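Long-range contacts in phosphodiesterase (Trypanosoma brucei brucei, PDB 5H2Q), which belongs to the phosphodiesterase family of the HD clan, has an all-helical fold, and holds zinc, magnesium and the ligand LLI in this model: residues M288-G293 against A329-V334; Q98-F103 against V236-G241; E209-Y214 against F306-D311. All blocks are in the same frame, centred on the assembly; numbering follows the deposited sequence.

Contact 1. Residues M288-G293 against A329-V334. With LLI ((4~{a}~{S},8~{a}~{R})-2-cycloheptyl-4-[4-methoxy-3-[2-(2-oxidanylideneimidazolidin-1-yl)ethoxy]phenyl]-4~{a},5,8,8~{a}-tetrahydrophthalazin-1-one), chain E.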
loop_
_atom_site.group_PDB
_atom_site.type_symbol
_atom_site.label_atom_id
_atom_site.label_comp_id
_atom_site.label_asym_id
_atom_site.label_seq_id
_atom_site.Cartn_x
_atom_site.Cartn_y
_atom_site.Cartn_z
ATOM N N MET A 288 1.773 -17.241 19.843
ATOM C CA MET A 288 2.060 -17.915 18.591
ATOM C C MET A 288 3.437 -17.450 18.107
ATOM O O MET A 288 3.780 -16.269 18.234
ATOM C CB MET A 288 0.972 -17.543 17.564
ATOM C CG MET A 288 1.139 -18.190 16.202
ATOM S SD MET A 288 0.647 -19.929 16.175
ATOM C CE MET A 288 -0.001 -20.040 14.511
ATOM N N GLU A 289 4.223 -18.393 17.571
ATOM C CA GLU A 289 5.537 -18.138 17.009
ATOM C C GLU A 289 5.386 -17.253 15.766
ATOM O O GLU A 289 4.539 -17.533 14.909
ATOM C CB GLU A 289 6.206 -19.459 16.620
ATOM C CG GLU A 289 7.063 -20.066 17.709
ATOM C CD GLU A 289 8.073 -21.053 17.163
ATOM O OE1 GLU A 289 7.793 -22.272 17.197
ATOM O OE2 GLU A 289 9.127 -20.601 16.658
ATOM N N LEU A 290 6.170 -16.170 15.702
ATOM C CA LEU A 290 6.191 -15.235 14.570
ATOM C C LEU A 290 6.330 -16.017 13.246
ATOM O O LEU A 290 5.585 -15.763 12.300
ATOM C CB LEU A 290 7.359 -14.244 14.766
ATOM C CG LEU A 290 7.479 -13.058 13.781
ATOM C CD1 LEU A 290 6.263 -12.146 13.846
ATOM C CD2 LEU A 290 8.721 -12.235 14.084
ATOM N N ALA A 291 7.211 -17.035 13.241
ATOM C CA ALA A 291 7.516 -17.941 12.134
ATOM C C ALA A 291 6.276 -18.680 11.626
ATOM O O ALA A 291 6.067 -18.738 10.415
ATOM C CB ALA A 291 8.591 -18.934 12.567
ATOM N N LYS A 292 5.431 -19.200 12.550
ATOM C CA LYS A 292 4.170 -19.887 12.224
ATOM C C LYS A 292 3.189 -18.930 11.524
ATOM O O LYS A 292 2.544 -19.319 10.543
ATOM C CB LYS A 292 3.523 -20.450 13.510
ATOM C CG LYS A 292 4.143 -21.748 13.993
ATOM C CD LYS A 292 3.715 -22.099 15.408
ATOM C CE LYS A 292 4.421 -23.340 15.900
ATOM N NZ LYS A 292 4.379 -23.453 17.381
ATOM N N GLY A 293 3.086 -17.701 12.039
ATOM C CA GLY A 293 2.210 -16.673 11.483
ATOM C C GLY A 293 2.574 -16.328 10.050
ATOM O O GLY A 293 1.719 -16.345 9.159
ATOM N N ALA A 329 11.155 -20.560 3.900
ATOM C CA ALA A 329 12.107 -21.592 4.313
ATOM C C ALA A 329 12.926 -21.088 5.486
ATOM O O ALA A 329 13.280 -21.882 6.357
ATOM C CB ALA A 329 13.011 -21.957 3.162
ATOM N N GLN A 330 13.186 -19.765 5.541
ATOM C CA GLN A 330 13.883 -19.168 6.673
ATOM C C GLN A 330 13.018 -19.174 7.944
ATOM O O GLN A 330 13.545 -19.455 9.023
ATOM C CB GLN A 330 14.433 -17.768 6.353
ATOM C CG GLN A 330 15.948 -17.734 6.179
ATOM C CD GLN A 330 16.665 -18.427 7.314
ATOM O OE1 GLN A 330 16.667 -17.969 8.461
ATOM N NE2 GLN A 330 17.223 -19.592 7.032
ATOM N N TRP A 331 11.691 -18.920 7.822
ATOM C CA TRP A 331 10.806 -18.968 8.990
ATOM C C TRP A 331 10.687 -20.410 9.509
ATOM O O TRP A 331 10.606 -20.606 10.718
ATOM C CB TRP A 331 9.427 -18.369 8.707
ATOM C CG TRP A 331 9.411 -16.882 8.515
ATOM C CD1 TRP A 331 9.023 -16.214 7.392
ATOM C CD2 TRP A 331 9.724 -15.876 9.493
ATOM N NE1 TRP A 331 9.105 -14.859 7.594
ATOM C CE2 TRP A 331 9.502 -14.620 8.884
ATOM C CE3 TRP A 331 10.163 -15.909 10.832
ATOM C CZ2 TRP A 331 9.718 -13.413 9.558
ATOM C CZ3 TRP A 331 10.351 -14.712 11.505
ATOM C CH2 TRP A 331 10.135 -13.483 10.869
ATOM N N GLU A 332 10.724 -21.404 8.599
ATOM C CA GLU A 332 10.702 -22.837 8.932
ATOM C C GLU A 332 11.925 -23.208 9.805
ATOM O O GLU A 332 11.800 -24.032 10.714
ATOM C CB GLU A 332 10.695 -23.699 7.655
ATOM C CG GLU A 332 9.322 -23.898 7.035
ATOM C CD GLU A 332 8.403 -24.963 7.618
ATOM O OE1 GLU A 332 8.621 -25.399 8.772
ATOM O OE2 GLU A 332 7.433 -25.337 6.922
ATOM N N ARG A 333 13.089 -22.578 9.530
ATOM C CA ARG A 333 14.347 -22.775 10.263
ATOM C C ARG A 333 14.262 -22.164 11.663
ATOM O O ARG A 333 14.817 -22.730 12.607
ATOM C CB ARG A 333 15.532 -22.149 9.506
ATOM C CG ARG A 333 15.841 -22.777 8.144
ATOM C CD ARG A 333 17.112 -23.604 8.163
ATOM N NE ARG A 333 16.872 -24.962 8.652
ATOM C CZ ARG A 333 17.751 -25.683 9.341
ATOM N NH1 ARG A 333 18.943 -25.181 9.645
ATOM N NH2 ARG A 333 17.440 -26.908 9.745
ATOM N N VAL A 334 13.589 -20.990 11.783
ATOM C CA VAL A 334 13.377 -20.237 13.027
ATOM C C VAL A 334 12.617 -21.098 14.062
ATOM O O VAL A 334 12.863 -20.959 15.263
ATOM C CB VAL A 334 12.690 -18.865 12.730
ATOM C CG1 VAL A 334 12.110 -18.218 13.985
ATOM C CG2 VAL A 334 13.655 -17.910 12.039
HETATM C C2 LLI E . 0.727 -10.196 7.688
HETATM C C3 LLI E . 1.799 -9.344 7.347
HETATM O O1 LLI E . 1.048 -11.298 8.443
HETATM C C12 LLI E . -2.548 -6.945 5.668
HETATM C C14 LLI E . -3.908 -6.479 6.249
HETATM C C15 LLI E . -4.979 -7.565 6.217
HETATM C C16 LLI E . -2.662 -7.216 4.159
HETATM C C17 LLI E . -3.448 -6.152 3.432
HETATM C C18 LLI E . -4.383 -5.201 5.539
HETATM C C19 LLI E . -4.303 -5.329 4.039
HETATM C C21 LLI E . -5.308 -10.037 6.465
HETATM C C22 LLI E . -5.224 -10.695 7.896
HETATM C C23 LLI E . -4.917 -11.008 5.308
HETATM C C24 LLI E . -6.086 -11.930 8.169
HETATM C C25 LLI E . -5.677 -12.324 5.150
HETATM C C26 LLI E . -5.282 -13.430 6.135
HETATM C C27 LLI E . -5.545 -13.257 7.639
HETATM C C28 LLI E . -0.010 -12.203 8.796
HETATM C C29 LLI E . 0.589 -13.245 9.695
HETATM C C4 LLI E . -0.572 -9.832 7.363
HETATM C C5 LLI E . 1.542 -8.137 6.705
HETATM C C6 LLI E . -0.826 -8.624 6.715
HETATM C C7 LLI E . 0.239 -7.784 6.398
HETATM O O8 LLI E . 3.047 -9.804 7.674
HETATM C C9 LLI E . 4.145 -8.892 7.568
HETATM C C10 LLI E . -2.220 -8.245 6.382
HETATM N N11 LLI E . -3.145 -9.112 6.753
HETATM N N13 LLI E . -4.457 -8.831 6.472
HETATM O O20 LLI E . -6.155 -7.339 5.979
HETATM N N30 LLI E . 0.754 -12.784 11.084
HETATM C C31 LLI E . -0.279 -12.022 11.790
HETATM C C32 LLI E . 1.966 -12.663 11.709
HETATM C C33 LLI E . 0.373 -11.749 13.141
HETATM N N34 LLI E . 1.771 -12.063 12.893
HETATM O O35 LLI E . 3.028 -13.083 11.271
#
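Ala291 is the small bump of this contact, and the backbone of Trp331 is the hollow that takes it. Two helices of the all-helical phosphodiesterase fold meet here: the start of helix 290-312, with Glu289 at its N-cap position, and the end of helix 318-334. The small side chain of Ala291 lets the backbones approach, with Ala291 CA 4.7 Å from Trp331 CA. Its methyl lies 3.2 Å from Trp331 O. The same methyl reaches Trp331 CE3 at 3.8 Å and Val334 CG1 at 3.9 Å, so it sits among a carbonyl, an indole carbon and a valine branch. The Trp331 CG lies anti to the carbonyl carbon (chi1 -70°), and the indole extends past Ala291 to Leu290. Phe250 and Arg254 also pack on this indole. Leu290 and Gly293 belong to the LLI pocket, and Gly293 O lies 3.3 Å from LLI C29. No hydrogen bond joins the two segments. At the far end of the indole, Leu290 CD2 lies obliquely against Trp331 CH2 at 3.7 Å.

Contact 2. Residues Q98-F103 against V236-G241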
loop_
_atom_site.group_PDB
_atom_site.type_symbol
_atom_site.label_atom_id
_atom_site.label_comp_id
_atom_site.label_asym_id
_atom_site.label_seq_id
_atom_site.Cartn_x
_atom_site.Cartn_y
_atom_site.Cartn_z
ATOM N N GLN A 98 6.970 2.746 -2.939
ATOM C CA GLN A 98 8.301 2.330 -3.417
ATOM C C GLN A 98 8.256 0.923 -4.039
ATOM O O GLN A 98 8.855 0.685 -5.100
ATOM C CB GLN A 98 9.317 2.417 -2.276
ATOM C CG GLN A 98 10.770 2.315 -2.775
ATOM C CD GLN A 98 11.265 0.882 -2.955
ATOM O OE1 GLN A 98 10.763 -0.070 -2.346
ATOM N NE2 GLN A 98 12.257 0.696 -3.823
ATOM N N THR A 99 7.560 -0.005 -3.376
ATOM C CA THR A 99 7.450 -1.386 -3.861
ATOM C C THR A 99 6.742 -1.450 -5.196
ATOM O O THR A 99 7.254 -2.071 -6.130
ATOM C CB THR A 99 6.764 -2.280 -2.811
ATOM O OG1 THR A 99 7.495 -2.160 -1.601
ATOM C CG2 THR A 99 6.750 -3.742 -3.231
ATOM N N ILE A 100 5.591 -0.774 -5.324
ATOM C CA ILE A 100 4.850 -0.759 -6.583
ATOM C C ILE A 100 5.753 -0.166 -7.682
ATOM O O ILE A 100 5.797 -0.692 -8.788
ATOM C CB ILE A 100 3.494 -0.052 -6.455
ATOM C CG1 ILE A 100 2.522 -0.932 -5.597
ATOM C CG2 ILE A 100 2.875 0.212 -7.824
ATOM C CD1 ILE A 100 1.284 -0.217 -5.234
ATOM N N TYR A 101 6.507 0.892 -7.355
ATOM C CA TYR A 101 7.440 1.463 -8.323
ATOM C C TYR A 101 8.376 0.339 -8.872
ATOM O O TYR A 101 8.571 0.241 -10.089
ATOM C CB TYR A 101 8.290 2.558 -7.672
ATOM C CG TYR A 101 9.160 3.259 -8.693
ATOM C CD1 TYR A 101 10.393 2.729 -9.069
ATOM C CD2 TYR A 101 8.741 4.440 -9.294
ATOM C CE1 TYR A 101 11.176 3.349 -10.044
ATOM C CE2 TYR A 101 9.508 5.063 -10.278
ATOM C CZ TYR A 101 10.732 4.524 -10.636
ATOM O OH TYR A 101 11.516 5.178 -11.560
ATOM N N THR A 102 8.895 -0.527 -7.985
ATOM C CA THR A 102 9.750 -1.629 -8.449
ATOM C C THR A 102 8.998 -2.603 -9.315
ATOM O O THR A 102 9.602 -3.133 -10.255
ATOM C CB THR A 102 10.489 -2.353 -7.325
ATOM O OG1 THR A 102 9.562 -3.129 -6.574
ATOM C CG2 THR A 102 11.300 -1.405 -6.408
ATOM N N PHE A 103 7.718 -2.893 -8.990
ATOM C CA PHE A 103 6.936 -3.824 -9.827
ATOM C C PHE A 103 6.762 -3.244 -11.198
ATOM O O PHE A 103 6.912 -3.947 -12.176
ATOM C CB PHE A 103 5.571 -4.135 -9.217
ATOM C CG PHE A 103 5.590 -4.831 -7.875
ATOM C CD1 PHE A 103 6.726 -5.519 -7.438
ATOM C CD2 PHE A 103 4.469 -4.813 -7.051
ATOM C CE1 PHE A 103 6.731 -6.189 -6.201
ATOM C CE2 PHE A 103 4.478 -5.482 -5.820
ATOM C CZ PHE A 103 5.610 -6.148 -5.399
ATOM N N VAL A 236 -4.681 -5.474 -8.936
ATOM C CA VAL A 236 -3.726 -6.534 -8.612
ATOM C C VAL A 236 -2.361 -5.982 -8.184
ATOM O O VAL A 236 -1.750 -6.507 -7.245
ATOM C CB VAL A 236 -3.651 -7.534 -9.792
ATOM C CG1 VAL A 236 -2.350 -8.340 -9.795
ATOM C CG2 VAL A 236 -4.871 -8.440 -9.750
ATOM N N LEU A 237 -1.904 -4.877 -8.799
ATOM C CA LEU A 237 -0.637 -4.304 -8.377
ATOM C C LEU A 237 -0.743 -3.592 -7.020
ATOM O O LEU A 237 0.190 -3.653 -6.233
ATOM C CB LEU A 237 -0.101 -3.329 -9.435
ATOM C CG LEU A 237 0.611 -3.962 -10.588
ATOM C CD1 LEU A 237 1.027 -2.891 -11.541
ATOM C CD2 LEU A 237 1.855 -4.740 -10.126
ATOM N N MET A 238 -1.858 -2.903 -6.764
ATOM C CA MET A 238 -2.103 -2.267 -5.457
ATOM C C MET A 238 -2.138 -3.375 -4.397
ATOM O O MET A 238 -1.481 -3.285 -3.353
ATOM C CB MET A 238 -3.457 -1.526 -5.510
ATOM C CG MET A 238 -3.735 -0.594 -4.329
ATOM S SD MET A 238 -2.449 0.617 -3.862
ATOM C CE MET A 238 -2.075 1.398 -5.421
ATOM N N LYS A 239 -2.897 -4.449 -4.677
ATOM C CA LYS A 239 -2.944 -5.583 -3.756
ATOM C C LYS A 239 -1.549 -6.177 -3.531
ATOM O O LYS A 239 -1.208 -6.483 -2.399
ATOM C CB LYS A 239 -3.875 -6.654 -4.322
ATOM C CG LYS A 239 -5.331 -6.324 -4.086
ATOM C CD LYS A 239 -6.248 -7.469 -4.587
ATOM C CE LYS A 239 -6.039 -8.807 -3.887
ATOM N NZ LYS A 239 -5.928 -8.685 -2.404
ATOM N N ALA A 240 -0.736 -6.352 -4.613
ATOM C CA ALA A 240 0.620 -6.887 -4.532
ATOM C C ALA A 240 1.516 -6.035 -3.650
ATOM O O ALA A 240 2.238 -6.569 -2.819
ATOM C CB ALA A 240 1.224 -7.050 -5.926
ATOM N N GLY A 241 1.433 -4.711 -3.777
ATOM C CA GLY A 241 2.220 -3.866 -2.896
ATOM C C GLY A 241 1.796 -4.033 -1.449
ATOM O O GLY A 241 2.638 -4.128 -0.560
#
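Ile100 and Gly241 mark the closest backbone approach, 5.5 Å between their CA atoms, where helices 98-103 and 236-241 cross at 127° with their axes 9.2 Å apart. Gly241 has no side chain, and Ile100 lies over the bare backbone there. Its CG1 lies 4.0 Å from Gly241 CA and 3.6 Å from Leu237 O. Ile100 CG1 is anti to the carbonyl carbon (chi1 -70°), and the chain runs on to CD1, which touches Met238 CE at 3.7 Å. Met238 starts out away from helix 98-103. Bends at chi2 and chi3 bring its methyl back to the isoleucine.

Phe103 fills the other side of the contact. Its CE2 meets Ala240 CB at 3.6 Å, and the ring edge points at the Ala240 to Gly241 peptide, with Gly241 N 3.7 Å from Phe103 CE2. Leu237 and Phe103 lie alongside each other, pointing opposite ways, and Leu237 CD2 reaches Phe103 CB at 3.9 Å. One face of the ring carries Thr99 O, offset toward the rim. That oxygen accepts from both Phe103 N and Thr102 OG1.

All six touching residues are buried, and no hydrogen bond crosses. Leu121 of helix 115-127 packs on Ile100, Leu237 and Met238. This is helix-helix packing in the core of the all-helical phosphodiesterase fold, with an isoleucine set against a glycine that directly precedes the zinc ligand Asp242.

Contact 3. Residues E209-Y214 against F306-D311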
loop_
_atom_site.group_PDB
_atom_site.type_symbol
_atom_site.label_atom_id
_atom_site.label_comp_id
_atom_site.label_asym_id
_atom_site.label_seq_id
_atom_site.Cartn_x
_atom_site.Cartn_y
_atom_site.Cartn_z
ATOM N N GLU A 209 -11.745 -12.694 -4.652
ATOM C CA GLU A 209 -12.633 -12.090 -5.640
ATOM C C GLU A 209 -11.779 -11.331 -6.689
ATOM O O GLU A 209 -11.813 -11.686 -7.869
ATOM C CB GLU A 209 -13.632 -11.167 -4.956
ATOM C CG GLU A 209 -14.634 -10.541 -5.893
ATOM C CD GLU A 209 -15.365 -9.350 -5.314
ATOM O OE1 GLU A 209 -15.518 -9.274 -4.072
ATOM O OE2 GLU A 209 -15.836 -8.518 -6.119
ATOM N N PHE A 210 -10.969 -10.337 -6.245
ATOM C CA PHE A 210 -10.099 -9.614 -7.185
ATOM C C PHE A 210 -9.092 -10.487 -7.896
ATOM O O PHE A 210 -8.904 -10.299 -9.103
ATOM C CB PHE A 210 -9.396 -8.447 -6.499
ATOM C CG PHE A 210 -10.353 -7.310 -6.327
ATOM C CD1 PHE A 210 -10.566 -6.395 -7.357
ATOM C CD2 PHE A 210 -11.041 -7.136 -5.131
ATOM C CE1 PHE A 210 -11.462 -5.332 -7.195
ATOM C CE2 PHE A 210 -11.923 -6.066 -4.966
ATOM C CZ PHE A 210 -12.135 -5.175 -6.001
ATOM N N LEU A 211 -8.428 -11.418 -7.161
ATOM C CA LEU A 211 -7.435 -12.331 -7.725
ATOM C C LEU A 211 -8.034 -13.214 -8.828
ATOM O O LEU A 211 -7.480 -13.263 -9.919
ATOM C CB LEU A 211 -6.717 -13.196 -6.656
ATOM C CG LEU A 211 -5.728 -14.278 -7.200
ATOM C CD1 LEU A 211 -4.594 -13.645 -8.026
ATOM C CD2 LEU A 211 -5.156 -15.135 -6.093
ATOM N N GLU A 212 -9.146 -13.896 -8.547
ATOM C CA GLU A 212 -9.736 -14.783 -9.551
ATOM C C GLU A 212 -10.364 -14.000 -10.725
ATOM O O GLU A 212 -10.264 -14.472 -11.863
ATOM C CB GLU A 212 -10.692 -15.817 -8.922
ATOM C CG GLU A 212 -9.988 -16.798 -7.977
ATOM C CD GLU A 212 -8.820 -17.640 -8.469
ATOM O OE1 GLU A 212 -7.933 -17.952 -7.641
ATOM O OE2 GLU A 212 -8.789 -18.003 -9.667
ATOM N N LYS A 213 -10.906 -12.775 -10.476
ATOM C CA LYS A 213 -11.452 -11.921 -11.537
ATOM C C LYS A 213 -10.344 -11.514 -12.527
ATOM O O LYS A 213 -10.580 -11.485 -13.740
ATOM C CB LYS A 213 -12.170 -10.682 -10.976
ATOM C CG LYS A 213 -13.007 -9.953 -12.024
ATOM C CD LYS A 213 -13.656 -8.667 -11.530
ATOM C CE LYS A 213 -14.246 -7.911 -12.702
ATOM N NZ LYS A 213 -14.870 -6.624 -12.300
ATOM N N TYR A 214 -9.133 -11.257 -12.014
ATOM C CA TYR A 214 -7.986 -10.894 -12.836
ATOM C C TYR A 214 -7.534 -12.097 -13.656
ATOM O O TYR A 214 -7.372 -11.973 -14.870
ATOM C CB TYR A 214 -6.836 -10.371 -11.952
ATOM C CG TYR A 214 -5.514 -10.176 -12.662
ATOM C CD1 TYR A 214 -5.302 -9.077 -13.497
ATOM C CD2 TYR A 214 -4.445 -11.037 -12.434
ATOM C CE1 TYR A 214 -4.079 -8.882 -14.137
ATOM C CE2 TYR A 214 -3.226 -10.867 -13.090
ATOM C CZ TYR A 214 -3.039 -9.775 -13.924
ATOM O OH TYR A 214 -1.826 -9.591 -14.548
ATOM N N PHE A 306 1.153 -14.431 -5.739
ATOM C CA PHE A 306 2.278 -14.046 -6.602
ATOM C C PHE A 306 2.568 -15.094 -7.663
ATOM O O PHE A 306 2.781 -14.734 -8.815
ATOM C CB PHE A 306 3.529 -13.725 -5.804
ATOM C CG PHE A 306 3.465 -12.383 -5.097
ATOM C CD1 PHE A 306 3.681 -11.197 -5.796
ATOM C CD2 PHE A 306 3.254 -12.313 -3.727
ATOM C CE1 PHE A 306 3.656 -9.959 -5.133
ATOM C CE2 PHE A 306 3.218 -11.074 -3.066
ATOM C CZ PHE A 306 3.451 -9.910 -3.770
ATOM N N GLN A 307 2.533 -16.390 -7.294
ATOM C CA GLN A 307 2.760 -17.450 -8.281
ATOM C C GLN A 307 1.770 -17.349 -9.447
ATOM O O GLN A 307 2.199 -17.412 -10.598
ATOM C CB GLN A 307 2.699 -18.852 -7.603
ATOM C CG GLN A 307 3.038 -20.037 -8.523
ATOM C CD GLN A 307 4.512 -20.112 -8.837
ATOM O OE1 GLN A 307 5.330 -20.545 -8.016
ATOM N NE2 GLN A 307 4.884 -19.679 -10.032
ATOM N N LYS A 308 0.466 -17.167 -9.148
ATOM C CA LYS A 308 -0.628 -17.106 -10.121
ATOM C C LYS A 308 -0.545 -15.867 -11.024
ATOM O O LYS A 308 -0.802 -15.972 -12.230
ATOM C CB LYS A 308 -2.000 -17.174 -9.440
ATOM C CG LYS A 308 -2.355 -18.551 -8.850
ATOM C CD LYS A 308 -3.630 -18.450 -7.998
ATOM C CE LYS A 308 -4.083 -19.776 -7.421
ATOM N NZ LYS A 308 -5.290 -19.608 -6.560
ATOM N N ILE A 309 -0.233 -14.689 -10.436
ATOM C CA ILE A 309 -0.169 -13.479 -11.252
ATOM C C ILE A 309 1.079 -13.490 -12.150
ATOM O O ILE A 309 0.967 -13.039 -13.294
ATOM C CB ILE A 309 -0.365 -12.147 -10.462
ATOM C CG1 ILE A 309 0.863 -11.819 -9.587
ATOM C CG2 ILE A 309 -1.690 -12.175 -9.671
ATOM C CD1 ILE A 309 0.778 -10.467 -8.784
ATOM N N VAL A 310 2.220 -14.040 -11.658
ATOM C CA VAL A 310 3.486 -14.182 -12.395
ATOM C C VAL A 310 3.264 -15.142 -13.577
ATOM O O VAL A 310 3.544 -14.774 -14.714
ATOM C CB VAL A 310 4.713 -14.584 -11.517
ATOM C CG1 VAL A 310 5.916 -14.966 -12.376
ATOM C CG2 VAL A 310 5.099 -13.466 -10.546
ATOM N N ASP A 311 2.684 -16.334 -13.309
ATOM C CA ASP A 311 2.410 -17.337 -14.339
ATOM C C ASP A 311 1.392 -16.892 -15.393
ATOM O O ASP A 311 1.565 -17.253 -16.558
ATOM C CB ASP A 311 1.994 -18.688 -13.708
ATOM C CG ASP A 311 3.053 -19.352 -12.837
ATOM O OD1 ASP A 311 4.202 -18.869 -12.823
ATOM O OD2 ASP A 311 2.718 -20.335 -12.140
#
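Lys308 and Glu212 meet at the solvent side of this contact, and Leu211, Tyr214 and Ile309 meet beneath them. The lysine can be followed from its base. CB points toward helix 209-214. CG is anti to the carbonyl carbon (chi1 -71°), and the chain stays extended from there. CD passes Leu211 CD2 at 4.1 Å, the two side chains crossing at about a right angle. NZ ends 3.3 Å from Glu212 OE1. This is a salt bridge, and its hydrogen bond is weak. The glutamate and the lysine side chains meet at a slant.

The two segments run nearly parallel, 21° apart, with their axes 10.9 Å from each other. They belong to helices 207-217 and 290-312 of the all-helical phosphodiesterase fold. With this wide spacing, side chains make the contact and the backbones stay apart.

Ile309 supplies the apolar part through its CG2 branch. That methyl meets Leu211 CD1 at 3.6 Å. It also lies 4.0 Å from Tyr214 CE2, reaching the ring obliquely. Ile309 CB comes almost as near, 4.1 Å from the same Tyr214 CE2. The isoleucine crosses both the leucine and the tyrosine at about a right angle. Its CG1 branch takes the crowded position between the backbone N and the carbonyl carbon (chi1 72°), and CG1 and CD1 turn off from the 209-214 side. On the other side of helix 306-311, Phe306 packs on Thr320 and Val310 on Val321, both from helix 318-334. Tyr214 also packs on Thr233 and Val236 of helix 227-242.

Overall arrangement
Contacts 2 and 3 are neighbours, with centres 14 Å apart, and they touch. Val236 CG2 lies 3.5 Å from Tyr214 CG, and Ala240 O lies 3.7 Å from Phe306 CZ. Helices 207-217 and 227-242 follow each other in the chain. Contact 1 stands apart, its centre 25 Å from each of the other two. Helix 290-312 nevertheless joins it to contact 3: the helix begins at the LLI pocket and its last turns form one side of contact 3. Contact 1 borders LLI directly, whereas the side chain of Leu211 in contact 3 is about 12 Å from it. In contact 2 the Met238 side chain is about 7 Å from zinc and about 9 Å from magnesium.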